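Local coordinates for START domain-containing protein 10 (Homo sapiens, PDB 6SER) that transfers phosphatidylcholine and phosphatidylethanolamine between membranes, favouring lipids with a palmitoyl or stearoyl sn-1 chain and an unsaturated sn-2 chain, at residues Tyr117-Pro122 and Arg128-Leu133. Sequence-based numbering, arbitrary orientation.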
ATOM      1  N   TYR A 117      -8.347  -6.430  -2.337  1.00 26.44           N
ATOM      2  CA  TYR A 117      -7.234  -6.738  -3.237  1.00 21.88           C
ATOM      3  C   TYR A 117      -6.858  -8.211  -3.118  1.00 27.88           C
ATOM      4  O   TYR A 117      -6.562  -8.682  -2.014  1.00 28.72           O
ATOM      5  CB  TYR A 117      -6.037  -5.846  -2.912  1.00 23.50           C
ATOM      6  CG  TYR A 117      -4.798  -6.128  -3.740  1.00 29.87           C
ATOM      7  CD1 TYR A 117      -4.564  -5.447  -4.931  1.00 27.34           C
ATOM      8  CD2 TYR A 117      -3.843  -7.056  -3.314  1.00 29.86           C
ATOM      9  CE1 TYR A 117      -3.423  -5.683  -5.683  1.00 31.09           C
ATOM     10  CE2 TYR A 117      -2.700  -7.300  -4.066  1.00 33.97           C
ATOM     11  CZ  TYR A 117      -2.500  -6.611  -5.252  1.00 38.03           C
ATOM     12  OH  TYR A 117      -1.376  -6.851  -6.011  1.00 33.63           O
ATOM     13  N   SER A 118      -6.829  -8.917  -4.253  1.00 27.96           N
ATOM     14  CA  SER A 118      -6.448 -10.322  -4.374  1.00 31.11           C
ATOM     15  C   SER A 118      -5.209 -10.459  -5.243  1.00 32.94           C
ATOM     16  O   SER A 118      -5.062  -9.749  -6.241  1.00 33.19           O
ATOM     17  CB  SER A 118      -7.536 -11.161  -5.051  1.00 29.24           C
ATOM     18  OG  SER A 118      -8.768 -11.074  -4.396  1.00 65.20           O
ATOM     19  N   TRP A 119      -4.351 -11.426  -4.914  1.00 31.52           N
ATOM     20  CA  TRP A 119      -3.198 -11.668  -5.768  1.00 36.96           C
ATOM     21  C   TRP A 119      -2.814 -13.141  -5.742  1.00 36.87           C
ATOM     22  O   TRP A 119      -3.151 -13.873  -4.807  1.00 32.95           O
ATOM     23  CB  TRP A 119      -2.013 -10.768  -5.384  1.00 27.25           C
ATOM     24  CG  TRP A 119      -1.269 -11.074  -4.111  1.00 30.42           C
ATOM     25  CD1 TRP A 119      -0.057 -11.688  -4.017  1.00 32.89           C
ATOM     26  CD2 TRP A 119      -1.646 -10.731  -2.760  1.00 31.72           C
ATOM     27  NE1 TRP A 119       0.335 -11.771  -2.701  1.00 25.48           N
ATOM     28  CE2 TRP A 119      -0.616 -11.187  -1.910  1.00 27.13           C
ATOM     29  CE3 TRP A 119      -2.750 -10.089  -2.190  1.00 33.50           C
ATOM     30  CZ2 TRP A 119      -0.654 -11.021  -0.527  1.00 28.46           C
ATOM     31  CZ3 TRP A 119      -2.785  -9.924  -0.812  1.00 30.03           C
ATOM     32  CH2 TRP A 119      -1.746 -10.391   0.004  1.00 31.93           C
ATOM     33  N   ARG A 120      -2.126 -13.572  -6.791  1.00 34.11           N
ATOM     34  CA  ARG A 120      -1.799 -14.981  -6.908  1.00 45.47           C
ATOM     35  C   ARG A 120      -0.404 -15.253  -6.358  1.00 47.27           C
ATOM     36  O   ARG A 120       0.454 -14.370  -6.300  1.00 38.42           O
ATOM     37  CB  ARG A 120      -1.921 -15.450  -8.360  1.00 44.44           C
ATOM     38  CG  ARG A 120      -1.207 -14.577  -9.356  1.00 52.06           C
ATOM     39  CD  ARG A 120      -1.435 -15.079 -10.777  1.00 60.30           C
ATOM     40  NE  ARG A 120      -2.750 -14.703 -11.279  1.00 68.51           N
ATOM     41  CZ  ARG A 120      -3.001 -13.578 -11.941  1.00 60.68           C
ATOM     42  NH1 ARG A 120      -2.019 -12.717 -12.187  1.00 56.40           N
ATOM     43  NH2 ARG A 120      -4.234 -13.315 -12.353  1.00 49.74           N
ATOM     44  N   CYS A 121      -0.278 -16.422  -5.795  1.00 47.15           N
ATOM     45  CA  CYS A 121       0.999 -16.893  -5.249  1.00 41.50           C
ATOM     46  C   CYS A 121       1.379 -18.173  -5.974  1.00 43.97           C
ATOM     47  O   CYS A 121       0.536 -18.827  -6.458  1.00 37.53           O
ATOM     48  CB  CYS A 121       0.863 -17.089  -3.754  1.00 44.60           C
ATOM     49  SG  CYS A 121       0.380 -15.608  -2.865  1.00 43.14           S
ATOM     50  N   PRO A 122       2.669 -18.509  -6.074  1.00 56.02           N
ATOM     51  CA  PRO A 122       3.104 -19.722  -6.733  1.00 54.31           C
ATOM     52  C   PRO A 122       2.448 -20.972  -6.143  1.00 49.94           C
ATOM     53  O   PRO A 122       2.469 -21.125  -5.006  1.00 52.54           O
ATOM     54  CB  PRO A 122       4.613 -19.716  -6.554  1.00 61.34           C
ATOM     55  CG  PRO A 122       4.893 -18.705  -5.504  1.00 55.04           C
ATOM     56  CD  PRO A 122       3.750 -17.741  -5.554  1.00 49.10           C
ATOM     57  N   ARG A 128      -3.970 -15.031  -2.233  1.00 35.11           N
ATOM     58  CA  ARG A 128      -4.207 -14.233  -1.024  1.00 34.19           C
ATOM     59  C   ARG A 128      -5.118 -13.051  -1.304  1.00 31.79           C
ATOM     60  O   ARG A 128      -5.170 -12.636  -2.363  1.00 30.91           O
ATOM     61  CB  ARG A 128      -2.875 -13.736  -0.503  1.00 32.70           C
ATOM     62  CG  ARG A 128      -2.329 -14.599   0.608  1.00 47.29           C
ATOM     63  CD  ARG A 128      -1.108 -15.362   0.253  1.00 42.53           C
ATOM     64  NE  ARG A 128      -0.761 -16.048   1.448  1.00 63.36           N
ATOM     65  CZ  ARG A 128      -0.394 -17.286   1.517  1.00 33.50           C
ATOM     66  NH1 ARG A 128      -0.247 -17.996   0.442  1.00 40.37           N
ATOM     67  NH2 ARG A 128      -0.165 -17.792   2.674  1.00 53.71           N
ATOM     68  N   ASP A 129      -5.777 -12.558  -0.290  1.00 29.56           N
ATOM     69  CA  ASP A 129      -6.647 -11.378  -0.367  1.00 27.51           C
ATOM     70  C   ASP A 129      -6.555 -10.572   0.916  1.00 27.42           C
ATOM     71  O   ASP A 129      -6.273 -11.103   1.897  1.00 24.53           O
ATOM     72  CB  ASP A 129      -8.067 -11.716  -0.814  1.00 30.93           C
ATOM     73  CG  ASP A 129      -8.933 -12.517   0.119  1.00 34.17           C
ATOM     74  OD1 ASP A 129      -8.455 -13.023   1.080  1.00 27.25           O
ATOM     75  OD2 ASP A 129     -10.037 -12.625  -0.175  1.00 26.53           O
ATOM     76  N   VAL A 130      -6.838  -9.308   0.803  1.00 25.69           N
ATOM     77  CA  VAL A 130      -6.848  -8.351   1.916  1.00 26.55           C
ATOM     78  C   VAL A 130      -8.032  -7.419   1.805  1.00 33.27           C
ATOM     79  O   VAL A 130      -8.443  -7.108   0.756  1.00 25.20           O
ATOM     80  CB  VAL A 130      -5.562  -7.524   1.987  1.00 27.85           C
ATOM     81  CG1 VAL A 130      -4.418  -8.315   2.519  1.00 24.76           C
ATOM     82  CG2 VAL A 130      -5.194  -6.877   0.688  1.00 21.91           C
ATOM     83  N   ILE A 131      -8.547  -7.061   2.953  1.00 31.93           N
ATOM     84  CA  ILE A 131      -9.519  -5.988   3.092  1.00 19.49           C
ATOM     85  C   ILE A 131      -8.833  -4.919   3.919  1.00 27.41           C
ATOM     86  O   ILE A 131      -8.406  -5.198   5.046  1.00 21.99           O
ATOM     87  CB  ILE A 131     -10.797  -6.470   3.800  1.00 29.91           C
ATOM     88  CG1 ILE A 131     -11.394  -7.697   3.106  1.00 33.48           C
ATOM     89  CG2 ILE A 131     -11.807  -5.349   3.923  1.00 25.50           C
ATOM     90  CD1 ILE A 131     -12.155  -7.362   1.895  1.00 34.77           C
ATOM     91  N   THR A 132      -8.720  -3.702   3.385  1.00 24.75           N
ATOM     92  CA  THR A 132      -7.950  -2.655   4.046  1.00 29.47           C
ATOM     93  C   THR A 132      -8.740  -1.356   4.131  1.00 27.00           C
ATOM     94  O   THR A 132      -9.552  -1.045   3.257  1.00 25.09           O
ATOM     95  CB  THR A 132      -6.620  -2.382   3.317  1.00 31.84           C
ATOM     96  OG1 THR A 132      -6.886  -2.092   1.941  1.00 32.45           O
ATOM     97  CG2 THR A 132      -5.690  -3.585   3.401  1.00 22.81           C
ATOM     98  N   LEU A 133      -8.492  -0.602   5.199  1.00 24.90           N
ATOM     99  CA  LEU A 133      -8.912   0.786   5.280  1.00 22.46           C
ATOM    100  C   LEU A 133      -7.760   1.645   4.776  1.00 28.84           C
ATOM    101  O   LEU A 133      -6.650   1.577   5.308  1.00 27.83           O
ATOM    102  CB  LEU A 133      -9.303   1.161   6.708  1.00 25.38           C
ATOM    103  CG  LEU A 133      -9.942   2.533   6.971  1.00 33.74           C
ATOM    104  CD1 LEU A 133     -10.580   2.519   8.337  1.00 27.93           C
ATOM    105  CD2 LEU A 133      -8.933   3.679   6.911  1.00 27.67           C
TER
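W119 and R128 illustrate how a hydrogen-bonded antiparallel pair can set a CB methylene over the face of an indole. The CB of R128 sits over one face of the six-membered ring of W119, a CH-pi contact with CB 3.5 Å from the centroid and 12° off the normal. The indole reaches across to its partner strand because chi1 of 73° sets CG between the backbone N and carbonyl carbon of W119. Its far corner then meets V130 at an edge, CZ3 to CG1 at 4.0 Å, while the same CZ3 lies in the plane of the Y117 ring, at its rim. On the other side of the V130 fork, CG2 packs 3.8 Å from CB of Y117. Further along, SG of C121 touches CD of R128 at 3.5 Å, beyond the end of strand 112-119.

Beneath these side chains runs the ladder of a beta hairpin, strands 112-119 and 127-139, within the curled sheet of the START domain, a helix-grip fold of the Bet v 1-like clan that encloses a lipid-binding cavity. W119 and R128 exchange two bonds, N of each to O of the other at 2.9 Å, both fairly straight; Y117 and V130 exchange another two, of which Y117 N to V130 O is longer at 3.2 Å. Between them S118 and D129 form the non-hydrogen-bonded pair on the opposite face.

Outer partners fix the polar ends: R128 NH2 donates a hydrogen bond to P191 O, D96 bonds the Y117 hydroxyl, and the D129 carboxylate is held by the hydroxyl of Y116 and a salt bridge to R163.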